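Local coordinates for protein branched-chain-amino-acid aminotransferase (Deinococcus radiodurans, PDB 3UZO) that probably catalyses the reversible, pyridoxal-phosphate-dependent transfer of amino groups from leucine, isoleucine and valine to 2-oxoglutarate, at residues A99-S104 against P146-V151; C105-M110 against G199-G204; D115-D120 against F163-F168; P260-L263 against T267-S270. One frame throughout, in Å; residues are numbered along the deposited sequence.

In the fold
From the N terminus, helix 94-107 supplies the first segments of contacts 1 and 2. Contact 1 closes a loop by laying the helix on strand 141-151 of the seven-stranded antiparallel sheet, and contact 3 does the same for the following helix, 115-128, and strand 162-172, the neighbour of 141-151. The segments of contacts 1 and 3 alternate along the chain, so these two loops cross, as do those of contacts 1 and 2. Contact 2 spans further, from the end of helix 94-107 to the loop before helix 204-219, with contact 3 nested inside. Contact 4 follows in series, joining loop 260-263 to the start of helix 266-277. Contacts 1, 2 and 4 all reach pyridoxal phosphate.

Contact 1. Residues A99-S104 against P146-V151; sequences ARMRMS and PFVIGV. With PLP (pyridoxal-5'-phosphate), chain C.
Met-101 extends from helix 94-107 to Val-148 and Pro-146 on strand 141-151, a helix-on-sheet packing in the class-IV aminotransferase fold. Its side chain leaves the helix with CG anti to the backbone N (chi1 -162°), stays extended to the sulfur and then turns at chi3, which lays the methyl against the strand. The side chains of Met-101 and Val-148 cross obliquely, with CE of Met-101 3.6 Å from CG2 of Val-148, the branch beside that residue's backbone N. The sulfur lies further back: SD of Met-101 is 4.4 Å from CB of Pro-146. Alternation along the strand decides who takes part. Pro-146 and Val-148 point toward the helix, whereas Phe-147 points away and its ring meets that of His-70 of the second subunit.

The contact is buried and apolar, but the preceding residue of the helix, Arg-100, belongs to the cofactor site. A salt bridge from its NE to Glu-77 and a hydrogen bond from NH1 to the carbonyl of Pro-264 hold the guanidinium in place, with the phosphate of pyridoxal phosphate at its edge. Both terminal nitrogens converge on one phosphate oxygen: NH1 of Arg-100 lies 2.7 Å from O2P with an N-H...O angle of 140°, and NH2 of Arg-100 makes a weaker bond to the same O2P at 3.0 Å.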
loop_
_atom_site.group_PDB
_atom_site.type_symbol
_atom_site.label_atom_id
_atom_site.label_comp_id
_atom_site.label_asym_id
_atom_site.label_seq_id
_atom_site.Cartn_x
_atom_site.Cartn_y
_atom_site.Cartn_z
ATOM N N ALA A 99 -2.944 9.671 18.476
ATOM C CA ALA A 99 -1.519 9.389 18.616
ATOM C C ALA A 99 -1.075 8.363 17.574
ATOM O O ALA A 99 -0.017 8.504 16.950
ATOM C CB ALA A 99 -1.228 8.872 20.023
ATOM N N ARG A 100 -1.888 7.332 17.373
ATOM C CA ARG A 100 -1.519 6.319 16.403
ATOM C C ARG A 100 -1.507 6.863 14.985
ATOM O O ARG A 100 -0.648 6.492 14.188
ATOM C CB ARG A 100 -2.456 5.108 16.478
ATOM C CG ARG A 100 -1.981 3.941 15.615
ATOM C CD ARG A 100 -2.766 2.679 15.893
ATOM N NE ARG A 100 -4.160 2.799 15.484
ATOM C CZ ARG A 100 -5.086 1.878 15.737
ATOM N NH1 ARG A 100 -4.752 0.775 16.400
ATOM N NH2 ARG A 100 -6.339 2.061 15.331
ATOM N N MET A 101 -2.446 7.745 14.658
ATOM C CA MET A 101 -2.466 8.273 13.306
ATOM C C MET A 101 -1.256 9.160 13.089
ATOM O O MET A 101 -0.805 9.330 11.961
ATOM C CB MET A 101 -3.744 9.056 13.020
ATOM C CG MET A 101 -3.984 9.229 11.527
ATOM S SD MET A 101 -5.587 9.952 11.161
ATOM C CE MET A 101 -5.198 11.645 11.409
ATOM N N ARG A 102 -0.732 9.725 14.176
ATOM C CA ARG A 102 0.461 10.562 14.095
ATOM C C ARG A 102 1.627 9.657 13.686
ATOM O O ARG A 102 2.507 10.048 12.908
ATOM C CB ARG A 102 0.744 11.194 15.458
ATOM C CG ARG A 102 1.235 12.622 15.387
ATOM C CD ARG A 102 0.408 13.517 16.280
ATOM N NE ARG A 102 0.398 13.062 17.668
ATOM C CZ ARG A 102 -0.679 13.097 18.441
ATOM N NH1 ARG A 102 -1.825 13.564 17.956
ATOM N NH2 ARG A 102 -0.620 12.674 19.693
ATOM N N MET A 103 1.634 8.439 14.214
ATOM C CA MET A 103 2.695 7.500 13.879
ATOM C C MET A 103 2.532 7.000 12.449
ATOM O O MET A 103 3.519 6.826 11.740
ATOM C CB MET A 103 2.722 6.330 14.868
ATOM C CG MET A 103 3.255 6.721 16.243
ATOM S SD MET A 103 4.754 7.772 16.160
ATOM C CE MET A 103 6.075 6.523 16.191
ATOM N N SER A 104 1.292 6.771 12.019
ATOM C CA SER A 104 1.052 6.325 10.647
ATOM C C SER A 104 1.501 7.429 9.689
ATOM O O SER A 104 2.187 7.163 8.698
ATOM C CB SER A 104 -0.437 6.026 10.414
ATOM O OG SER A 104 -0.864 4.894 11.152
ATOM N N PRO A 146 -11.530 8.489 10.281
ATOM C CA PRO A 146 -10.644 9.624 10.012
ATOM C C PRO A 146 -9.606 9.090 9.031
ATOM O O PRO A 146 -9.220 7.918 9.124
ATOM C CB PRO A 146 -9.997 9.912 11.374
ATOM C CG PRO A 146 -10.903 9.225 12.377
ATOM C CD PRO A 146 -11.337 7.988 11.652
ATOM N N PHE A 147 -9.171 9.916 8.084
ATOM C CA PHE A 147 -8.153 9.470 7.148
ATOM C C PHE A 147 -7.394 10.644 6.562
ATOM O O PHE A 147 -7.892 11.765 6.532
ATOM C CB PHE A 147 -8.760 8.590 6.036
ATOM C CG PHE A 147 -9.684 9.314 5.093
ATOM C CD1 PHE A 147 -9.218 9.793 3.873
ATOM C CD2 PHE A 147 -11.034 9.459 5.399
ATOM C CE1 PHE A 147 -10.091 10.403 2.960
ATOM C CE2 PHE A 147 -11.914 10.068 4.500
ATOM C CZ PHE A 147 -11.440 10.540 3.277
ATOM N N VAL A 148 -6.164 10.373 6.146
ATOM C CA VAL A 148 -5.279 11.373 5.561
ATOM C C VAL A 148 -4.742 10.816 4.253
ATOM O O VAL A 148 -4.299 9.670 4.191
ATOM C CB VAL A 148 -4.083 11.694 6.504
ATOM C CG1 VAL A 148 -3.172 12.746 5.868
ATOM C CG2 VAL A 148 -4.611 12.184 7.857
ATOM N N ILE A 149 -4.793 11.634 3.208
ATOM C CA ILE A 149 -4.331 11.228 1.888
ATOM C C ILE A 149 -3.497 12.328 1.253
ATOM O O ILE A 149 -3.779 13.516 1.444
ATOM C CB ILE A 149 -5.525 10.937 0.941
ATOM C CG1 ILE A 149 -6.506 12.119 0.963
ATOM C CG2 ILE A 149 -6.226 9.651 1.363
ATOM C CD1 ILE A 149 -7.668 11.995 -0.003
ATOM N N GLY A 150 -2.475 11.921 0.506
ATOM C CA GLY A 150 -1.626 12.872 -0.187
ATOM C C GLY A 150 -2.311 13.268 -1.485
ATOM O O GLY A 150 -2.779 12.400 -2.233
ATOM N N VAL A 151 -2.380 14.567 -1.763
ATOM C CA VAL A 151 -3.038 15.032 -2.981
ATOM C C VAL A 151 -2.227 16.096 -3.722
ATOM O O VAL A 151 -1.089 16.391 -3.349
ATOM C CB VAL A 151 -4.436 15.591 -2.668
ATOM C CG1 VAL A 151 -5.286 14.515 -1.977
ATOM C CG2 VAL A 151 -4.317 16.829 -1.797
HETATM N N1 PLP C . -5.167 -5.207 13.169
HETATM C C2 PLP C . -5.496 -4.618 11.946
HETATM C C2A PLP C . -4.787 -5.119 10.685
HETATM C C3 PLP C . -6.484 -3.568 11.944
HETATM O O3 PLP C . -6.832 -2.978 10.788
HETATM C C4 PLP C . -7.100 -3.147 13.188
HETATM C C4A PLP C . -8.166 -1.975 13.128
HETATM C C5 PLP C . -6.701 -3.823 14.437
HETATM C C6 PLP C . -5.745 -4.837 14.402
HETATM C C5A PLP C . -7.243 -3.509 15.777
HETATM O O4P PLP C . -6.922 -2.222 16.231
HETATM P P PLP C . -7.991 -1.348 17.017
HETATM O O1P PLP C . -9.211 -1.077 16.202
HETATM O O2P PLP C . -7.184 -0.066 17.336
HETATM O O3P PLP C . -8.205 -2.060 18.321
#

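Contact 2. Residues C105-M110 against G199-G204; sequences CRRLLM and GAAKVG. With PLP (pyridoxal-5'-phosphate), chain C.
Arg-107 and Ala-201 bring the two backbones nearest, their CA atoms 7.2 Å apart, where helix 94-107 ends beside the loop that leads into helix 204-219. A Schellman motif ends the helix. Met-110 N bonds to Cys-105 O at 2.8 Å and Leu-109 N to Arg-106 O at 3.2 Å, with Leu-109 at positive phi as the C-prime residue. Cys-105 O accepts from Leu-108 N as well. Across from it the chain makes an inverse gamma turn centred on Lys-202, closed by a weak bond between Val-203 N and Ala-201 O.

The side chains of Leu-108 and Val-203 meet at a slant, CD1 of Leu-108 3.5 Å from CG1 of Val-203. CG of Leu-108 stands beside its backbone N (chi1 -63°), and CG1 of Val-203 is the branch opposite the carbonyl carbon. One residue earlier on the helix, CB of Arg-107 lies 4.3 Å from CB of Ala-201, and the guanidinium of Arg-107 bonds through NH1 to the carbonyl of Ala-209 of the second subunit.

Between these two packing points the turn presents Lys-202 to the cofactor. Its NZ lies 3.2 Å from C4A of pyridoxal phosphate without a covalent link, consistent with the Schiff-base lysine of a transaminase active site.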
loop_
_atom_site.group_PDB
_atom_site.type_symbol
_atom_site.label_atom_id
_atom_site.label_comp_id
_atom_site.label_asym_id
_atom_site.label_seq_id
_atom_site.Cartn_x
_atom_site.Cartn_y
_atom_site.Cartn_z
ATOM N N CYS A 105 1.114 8.668 9.989
ATOM C CA CYS A 105 1.488 9.803 9.150
ATOM C C CYS A 105 3.000 9.934 9.057
ATOM O O CYS A 105 3.566 10.093 7.972
ATOM C CB CYS A 105 0.908 11.106 9.705
ATOM S SG CYS A 105 -0.851 11.352 9.367
ATOM N N ARG A 106 3.650 9.875 10.211
ATOM C CA ARG A 106 5.098 9.997 10.265
ATOM C C ARG A 106 5.765 8.959 9.363
ATOM O O ARG A 106 6.697 9.277 8.626
ATOM C CB ARG A 106 5.563 9.809 11.706
ATOM C CG ARG A 106 6.816 10.571 12.071
ATOM C CD ARG A 106 6.985 10.550 13.571
ATOM N NE ARG A 106 5.732 10.904 14.225
ATOM C CZ ARG A 106 5.501 10.767 15.525
ATOM N NH1 ARG A 106 6.445 10.278 16.319
ATOM N NH2 ARG A 106 4.328 11.119 16.032
ATOM N N ARG A 107 5.272 7.724 9.414
ATOM C CA ARG A 107 5.837 6.631 8.625
ATOM C C ARG A 107 5.754 6.836 7.116
ATOM O O ARG A 107 6.585 6.313 6.374
ATOM C CB ARG A 107 5.173 5.301 9.009
ATOM C CG ARG A 107 5.777 4.068 8.340
ATOM C CD ARG A 107 7.297 3.968 8.579
ATOM N NE ARG A 107 7.855 2.672 8.175
ATOM C CZ ARG A 107 8.227 2.337 6.939
ATOM N NH1 ARG A 107 8.117 3.192 5.932
ATOM N NH2 ARG A 107 8.721 1.129 6.708
ATOM N N LEU A 108 4.766 7.601 6.661
ATOM C CA LEU A 108 4.617 7.860 5.235
ATOM C C LEU A 108 4.951 9.303 4.849
ATOM O O LEU A 108 4.576 9.770 3.771
ATOM C CB LEU A 108 3.198 7.522 4.784
ATOM C CG LEU A 108 2.788 6.051 4.922
ATOM C CD1 LEU A 108 1.492 5.824 4.151
ATOM C CD2 LEU A 108 3.880 5.151 4.375
ATOM N N LEU A 109 5.657 9.998 5.735
ATOM C CA LEU A 109 6.053 11.385 5.502
ATOM C C LEU A 109 4.874 12.324 5.272
ATOM O O LEU A 109 4.956 13.255 4.472
ATOM C CB LEU A 109 7.023 11.462 4.318
ATOM C CG LEU A 109 8.487 11.065 4.576
ATOM C CD1 LEU A 109 8.572 9.819 5.442
ATOM C CD2 LEU A 109 9.185 10.848 3.241
ATOM N N MET A 110 3.773 12.076 5.969
ATOM C CA MET A 110 2.597 12.934 5.848
ATOM C C MET A 110 2.532 13.807 7.098
ATOM O O MET A 110 2.975 13.394 8.167
ATOM C CB MET A 110 1.313 12.100 5.729
ATOM C CG MET A 110 1.307 11.153 4.534
ATOM S SD MET A 110 -0.325 10.531 4.080
ATOM C CE MET A 110 -0.543 9.247 5.304
ATOM N N GLY A 199 3.821 -2.574 8.617
ATOM C CA GLY A 199 2.867 -3.338 9.403
ATOM C C GLY A 199 2.430 -2.733 10.725
ATOM O O GLY A 199 1.360 -3.066 11.234
ATOM N N ALA A 200 3.246 -1.850 11.294
ATOM C CA ALA A 200 2.906 -1.223 12.567
ATOM C C ALA A 200 2.085 0.048 12.382
ATOM O O ALA A 200 1.642 0.655 13.354
ATOM C CB ALA A 200 4.181 -0.908 13.356
ATOM N N ALA A 201 1.899 0.457 11.132
ATOM C CA ALA A 201 1.133 1.660 10.826
ATOM C C ALA A 201 -0.181 1.261 10.164
ATOM O O ALA A 201 -0.259 0.239 9.491
ATOM C CB ALA A 201 1.939 2.573 9.900
ATOM N N LYS A 202 -1.215 2.069 10.364
ATOM C CA LYS A 202 -2.520 1.785 9.782
ATOM C C LYS A 202 -2.599 2.447 8.406
ATOM O O LYS A 202 -3.236 3.493 8.239
ATOM C CB LYS A 202 -3.609 2.309 10.715
ATOM C CG LYS A 202 -5.009 1.796 10.431
ATOM C CD LYS A 202 -5.817 1.788 11.723
ATOM C CE LYS A 202 -7.286 1.480 11.491
ATOM N NZ LYS A 202 -7.501 0.140 10.875
ATOM N N VAL A 203 -1.923 1.832 7.432
ATOM C CA VAL A 203 -1.880 2.347 6.060
ATOM C C VAL A 203 -2.476 1.377 5.045
ATOM O O VAL A 203 -2.415 0.159 5.222
ATOM C CB VAL A 203 -0.430 2.683 5.620
ATOM C CG1 VAL A 203 0.187 3.671 6.583
ATOM C CG2 VAL A 203 0.412 1.414 5.543
ATOM N N GLY A 204 -3.028 1.936 3.968
ATOM C CA GLY A 204 -3.669 1.138 2.926
ATOM C C GLY A 204 -2.904 -0.030 2.330
ATOM O O GLY A 204 -3.485 -1.085 2.065
HETATM N N1 PLP C . -5.167 -5.207 13.169
HETATM C C2 PLP C . -5.496 -4.618 11.946
HETATM C C2A PLP C . -4.787 -5.119 10.685
HETATM C C3 PLP C . -6.484 -3.568 11.944
HETATM O O3 PLP C . -6.832 -2.978 10.788
HETATM C C4 PLP C . -7.100 -3.147 13.188
HETATM C C4A PLP C . -8.166 -1.975 13.128
HETATM C C5 PLP C . -6.701 -3.823 14.437
HETATM C C6 PLP C . -5.745 -4.837 14.402
HETATM C C5A PLP C . -7.243 -3.509 15.777
HETATM O O4P PLP C . -6.922 -2.222 16.231
HETATM P P PLP C . -7.991 -1.348 17.017
HETATM O O1P PLP C . -9.211 -1.077 16.202
HETATM O O2P PLP C . -7.184 -0.066 17.336
HETATM O O3P PLP C . -8.205 -2.060 18.321
#

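Contact 3. Residues D115-D120 against F163-F168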
loop_
_atom_site.group_PDB
_atom_site.type_symbol
_atom_site.label_atom_id
_atom_site.label_comp_id
_atom_site.label_asym_id
_atom_site.label_seq_id
_atom_site.Cartn_x
_atom_site.Cartn_y
_atom_site.Cartn_z
ATOM N N ASP A 115 -3.982 16.021 18.729
ATOM C CA ASP A 115 -5.150 15.413 19.377
ATOM C C ASP A 115 -6.285 16.430 19.283
ATOM O O ASP A 115 -7.452 16.090 19.068
ATOM C CB ASP A 115 -4.876 15.154 20.861
ATOM C CG ASP A 115 -3.916 14.011 21.096
ATOM O OD1 ASP A 115 -3.753 13.626 22.276
ATOM O OD2 ASP A 115 -3.328 13.497 20.120
ATOM N N GLU A 116 -5.911 17.689 19.477
ATOM C CA GLU A 116 -6.827 18.817 19.438
ATOM C C GLU A 116 -7.714 18.815 18.198
ATOM O O GLU A 116 -8.941 18.810 18.289
ATOM C CB GLU A 116 -6.012 20.116 19.473
ATOM C CG GLU A 116 -6.800 21.375 19.172
ATOM C CD GLU A 116 -7.492 21.933 20.390
ATOM O OE1 GLU A 116 -8.331 21.218 20.982
ATOM O OE2 GLU A 116 -7.190 23.090 20.754
ATOM N N GLN A 117 -7.085 18.835 17.032
ATOM C CA GLN A 117 -7.840 18.864 15.791
ATOM C C GLN A 117 -8.473 17.517 15.463
ATOM O O GLN A 117 -9.565 17.462 14.891
ATOM C CB GLN A 117 -6.940 19.321 14.641
ATOM C CG GLN A 117 -7.657 19.415 13.282
ATOM C CD GLN A 117 -6.864 20.216 12.254
ATOM O OE1 GLN A 117 -5.654 20.407 12.397
ATOM N NE2 GLN A 117 -7.544 20.678 11.204
ATOM N N PHE A 118 -7.798 16.434 15.833
ATOM C CA PHE A 118 -8.312 15.099 15.548
ATOM C C PHE A 118 -9.588 14.834 16.325
ATOM O O PHE A 118 -10.626 14.449 15.757
ATOM C CB PHE A 118 -7.255 14.041 15.900
ATOM C CG PHE A 118 -7.660 12.624 15.564
ATOM C CD1 PHE A 118 -7.198 12.006 14.403
ATOM C CD2 PHE A 118 -8.489 11.898 16.419
ATOM C CE1 PHE A 118 -7.552 10.681 14.099
ATOM C CE2 PHE A 118 -8.850 10.570 16.122
ATOM C CZ PHE A 118 -8.377 9.964 14.959
ATOM N N ILE A 119 -9.512 15.036 17.632
ATOM C CA ILE A 119 -10.656 14.797 18.496
ATOM C C ILE A 119 -11.769 15.794 18.195
ATOM O O ILE A 119 -12.950 15.439 18.203
ATOM C CB ILE A 119 -10.254 14.887 19.980
ATOM C CG1 ILE A 119 -9.142 13.873 20.280
ATOM C CG2 ILE A 119 -11.459 14.615 20.864
ATOM C CD1 ILE A 119 -8.689 13.848 21.738
ATOM N N ASP A 120 -11.404 17.042 17.928
ATOM C CA ASP A 120 -12.423 18.036 17.624
ATOM C C ASP A 120 -13.162 17.650 16.345
ATOM O O ASP A 120 -14.371 17.864 16.232
ATOM C CB ASP A 120 -11.803 19.426 17.462
ATOM C CG ASP A 120 -12.837 20.472 17.086
ATOM O OD1 ASP A 120 -12.940 20.812 15.891
ATOM O OD2 ASP A 120 -13.563 20.935 17.989
ATOM N N PHE A 163 -2.162 17.724 1.296
ATOM C CA PHE A 163 -2.851 16.602 1.914
ATOM C C PHE A 163 -4.258 16.978 2.336
ATOM O O PHE A 163 -4.588 18.156 2.512
ATOM C CB PHE A 163 -2.092 16.110 3.154
ATOM C CG PHE A 163 -0.655 15.772 2.894
ATOM C CD1 PHE A 163 0.309 16.775 2.815
ATOM C CD2 PHE A 163 -0.267 14.449 2.696
ATOM C CE1 PHE A 163 1.640 16.464 2.538
ATOM C CE2 PHE A 163 1.057 14.130 2.418
ATOM C CZ PHE A 163 2.013 15.137 2.337
ATOM N N ILE A 164 -5.088 15.957 2.490
ATOM C CA ILE A 164 -6.444 16.144 2.952
ATOM C C ILE A 164 -6.636 15.265 4.187
ATOM O O ILE A 164 -6.119 14.141 4.260
ATOM C CB ILE A 164 -7.479 15.734 1.879
ATOM C CG1 ILE A 164 -7.604 16.833 0.823
ATOM C CG2 ILE A 164 -8.814 15.432 2.543
ATOM C CD1 ILE A 164 -8.614 16.523 -0.278
ATOM N N PHE A 165 -7.340 15.803 5.172
ATOM C CA PHE A 165 -7.663 15.065 6.389
ATOM C C PHE A 165 -9.173 15.125 6.440
ATOM O O PHE A 165 -9.754 16.209 6.366
ATOM C CB PHE A 165 -7.105 15.733 7.642
ATOM C CG PHE A 165 -7.725 15.224 8.925
ATOM C CD1 PHE A 165 -7.782 13.859 9.196
ATOM C CD2 PHE A 165 -8.222 16.115 9.879
ATOM C CE1 PHE A 165 -8.318 13.385 10.393
ATOM C CE2 PHE A 165 -8.761 15.650 11.085
ATOM C CZ PHE A 165 -8.807 14.281 11.341
ATOM N N SER A 166 -9.815 13.969 6.562
ATOM C CA SER A 166 -11.269 13.944 6.592
ATOM C C SER A 166 -11.780 12.918 7.584
ATOM O O SER A 166 -11.089 11.947 7.907
ATOM C CB SER A 166 -11.805 13.627 5.185
ATOM O OG SER A 166 -13.220 13.604 5.144
ATOM N N VAL A 167 -12.983 13.156 8.090
ATOM C CA VAL A 167 -13.611 12.224 9.015
ATOM C C VAL A 167 -15.084 12.094 8.667
ATOM O O VAL A 167 -15.810 13.095 8.663
ATOM C CB VAL A 167 -13.534 12.682 10.510
ATOM C CG1 VAL A 167 -14.099 11.563 11.409
ATOM C CG2 VAL A 167 -12.101 12.978 10.911
ATOM N N PHE A 168 -15.517 10.881 8.330
ATOM C CA PHE A 168 -16.934 10.647 8.058
ATOM C C PHE A 168 -17.360 9.537 9.006
ATOM O O PHE A 168 -16.509 8.842 9.585
ATOM C CB PHE A 168 -17.200 10.287 6.581
ATOM C CG PHE A 168 -16.630 8.968 6.131
ATOM C CD1 PHE A 168 -17.326 7.773 6.347
ATOM C CD2 PHE A 168 -15.429 8.924 5.431
ATOM C CE1 PHE A 168 -16.833 6.554 5.860
ATOM C CE2 PHE A 168 -14.922 7.705 4.939
ATOM C CZ PHE A 168 -15.632 6.523 5.155
#
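Phe-165 contributes the most surface to this contact, projecting from strand 162-172 toward Phe-118 and Gln-117 of helix 115-128. A chi1 of 164° sets its CG opposite the backbone N and carries the ring out from the sheet to the helix. There the side chains of Phe-165 and Phe-118 cross at about a right angle, CZ of Phe-165 coming 4.1 Å from CD1 of Phe-118. The approach is oblique to both rings, a ring-to-ring van der Waals contact. Phe-118 has a similar first torsion (chi1 -177°), and this swings the ring of Phe-118 to where CD1 meets Phe-165.

Gln-117 meets a different part of the same ring. Its backbone O lies at the ring edge, close to the plane, 4.3 Å from CE2 of Phe-165, and the aliphatic part of its side chain passes nearby, with CG of Gln-117 4.5 Å from CE2. The amide end goes on past the ring, where NE2 bonds to the hydroxyl of Tyr-40 and to the carbonyl of Asp-50. Only CG of the side chain nears the ring, and loosely, while its polar end is held by strands 39-45 and 48-55.

Strand 162-172 lies between strands 39-45 and 141-151, antiparallel to both, and Phe-165 shares backbone bonds with Ala-42. Helix 94-107 lies alongside: Met-101 touches both aromatic rings, Ala-98 packs on Phe-118, and Asp-115 forms a salt bridge with Arg-102.

Contact 4. Residues P260-L263 against T267-S270; sequences PSIL and TKYS. With PLP (pyridoxal-5'-phosphate), chain C.
This is a short-range loop-to-helix contact at the cofactor site, in which Lys-268 near the start of helix 266-277 folds back toward Ile-262 in the loop that precedes the helix. The touch is modest: NZ of Lys-268 comes 4.0 Å from CD1 of Ile-262, the side chains crossing at about a right angle. The lysine chain bends sharply from CG onward (chi2 -94°), and again at chi3 and chi4. This curls it over Tyr-269, with CE of Lys-268 3.5 Å above the centre of the aromatic ring, so CE of Lys-268 covers one face of the Tyr-269 ring. The amino group is held by Asn-243, whose OD1 accepts a hydrogen bond from NZ and whose ND2 donates one to the carbonyl of Leu-263, so a single amide ties the two segments together.

Both segments also touch pyridoxal phosphate. Leu-263 lies over one face of the pyridine ring, CD2 of the leucine 3.5 Å from C4 of the cofactor. At the phosphate, Thr-267 N bonds to O3P at 2.7 Å with an N-H...O angle of 159°, and OG1 of Thr-267 reaches the same oxygen at 2.6 Å. With Ile-266 N and Ser-265 OG also bonded to the cofactor, the phosphate sits at the N-terminal end of the helix, where the helix dipole would be expected to favour an anion.

Strand 296-302 flanks the helix start, Cys-302 touching both Thr-267 and Lys-268, and strand 243-248 supplies Asn-243.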
loop_
_atom_site.group_PDB
_atom_site.type_symbol
_atom_site.label_atom_id
_atom_site.label_comp_id
_atom_site.label_asym_id
_atom_site.label_seq_id
_atom_site.Cartn_x
_atom_site.Cartn_y
_atom_site.Cartn_z
ATOM N N PRO A 260 7.006 -6.134 15.788
ATOM C CA PRO A 260 7.152 -4.810 15.188
ATOM C C PRO A 260 6.339 -4.690 13.895
ATOM O O PRO A 260 6.161 -3.591 13.372
ATOM C CB PRO A 260 8.651 -4.725 14.928
ATOM C CG PRO A 260 8.981 -6.139 14.561
ATOM C CD PRO A 260 8.238 -6.928 15.616
ATOM N N SER A 261 5.836 -5.817 13.390
ATOM C CA SER A 261 5.078 -5.803 12.141
ATOM C C SER A 261 3.561 -5.911 12.265
ATOM O O SER A 261 2.864 -6.078 11.255
ATOM C CB SER A 261 5.595 -6.903 11.205
ATOM O OG SER A 261 5.613 -8.173 11.846
ATOM N N ILE A 262 3.036 -5.829 13.485
ATOM C CA ILE A 262 1.588 -5.897 13.657
ATOM C C ILE A 262 1.092 -4.527 14.107
ATOM O O ILE A 262 1.860 -3.717 14.616
ATOM C CB ILE A 262 1.164 -6.952 14.707
ATOM C CG1 ILE A 262 1.590 -6.503 16.104
ATOM C CG2 ILE A 262 1.786 -8.306 14.365
ATOM C CD1 ILE A 262 0.953 -7.304 17.216
ATOM N N LEU A 263 -0.195 -4.270 13.924
ATOM C CA LEU A 263 -0.751 -2.983 14.308
ATOM C C LEU A 263 -0.903 -2.867 15.812
ATOM O O LEU A 263 -1.367 -3.802 16.466
ATOM C CB LEU A 263 -2.129 -2.781 13.670
ATOM C CG LEU A 263 -2.682 -1.378 13.926
ATOM C CD1 LEU A 263 -1.964 -0.405 12.999
ATOM C CD2 LEU A 263 -4.188 -1.342 13.670
ATOM N N THR A 267 -7.715 -1.750 20.972
ATOM C CA THR A 267 -8.567 -2.696 21.673
ATOM C C THR A 267 -7.675 -3.689 22.434
ATOM O O THR A 267 -7.971 -4.052 23.571
ATOM C CB THR A 267 -9.498 -3.475 20.710
ATOM O OG1 THR A 267 -10.254 -2.553 19.910
ATOM C CG2 THR A 267 -10.476 -4.332 21.502
ATOM N N LYS A 268 -6.588 -4.118 21.799
ATOM C CA LYS A 268 -5.642 -5.045 22.417
ATOM C C LYS A 268 -5.039 -4.432 23.688
ATOM O O LYS A 268 -5.045 -5.061 24.752
ATOM C CB LYS A 268 -4.534 -5.399 21.414
ATOM C CG LYS A 268 -3.474 -6.395 21.905
ATOM C CD LYS A 268 -2.238 -5.698 22.482
ATOM C CE LYS A 268 -1.518 -4.822 21.448
ATOM N NZ LYS A 268 -0.890 -5.609 20.344
ATOM N N TYR A 269 -4.517 -3.210 23.590
ATOM C CA TYR A 269 -3.940 -2.580 24.776
ATOM C C TYR A 269 -4.985 -2.369 25.859
ATOM O O TYR A 269 -4.679 -2.419 27.056
ATOM C CB TYR A 269 -3.265 -1.250 24.422
ATOM C CG TYR A 269 -1.942 -1.442 23.735
ATOM C CD1 TYR A 269 -1.773 -1.110 22.392
ATOM C CD2 TYR A 269 -0.867 -2.020 24.415
ATOM C CE1 TYR A 269 -0.567 -1.355 21.740
ATOM C CE2 TYR A 269 0.338 -2.268 23.776
ATOM C CZ TYR A 269 0.482 -1.937 22.439
ATOM O OH TYR A 269 1.658 -2.219 21.793
ATOM N N SER A 270 -6.224 -2.130 25.448
ATOM C CA SER A 270 -7.292 -1.941 26.417
ATOM C C SER A 270 -7.533 -3.266 27.154
ATOM O O SER A 270 -7.632 -3.300 28.387
ATOM C CB SER A 270 -8.570 -1.477 25.711
ATOM O OG SER A 270 -8.355 -0.247 25.028
HETATM N N1 PLP C . -5.167 -5.207 13.169
HETATM C C2 PLP C . -5.496 -4.618 11.946
HETATM C C2A PLP C . -4.787 -5.119 10.685
HETATM C C3 PLP C . -6.484 -3.568 11.944
HETATM O O3 PLP C . -6.832 -2.978 10.788
HETATM C C4 PLP C . -7.100 -3.147 13.188
HETATM C C4A PLP C . -8.166 -1.975 13.128
HETATM C C5 PLP C . -6.701 -3.823 14.437
HETATM C C6 PLP C . -5.745 -4.837 14.402
HETATM C C5A PLP C . -7.243 -3.509 15.777
HETATM O O4P PLP C . -6.922 -2.222 16.231
HETATM P P PLP C . -7.991 -1.348 17.017
HETATM O O1P PLP C . -9.211 -1.077 16.202
HETATM O O2P PLP C . -7.184 -0.066 17.336
HETATM O O3P PLP C . -8.205 -2.060 18.321
#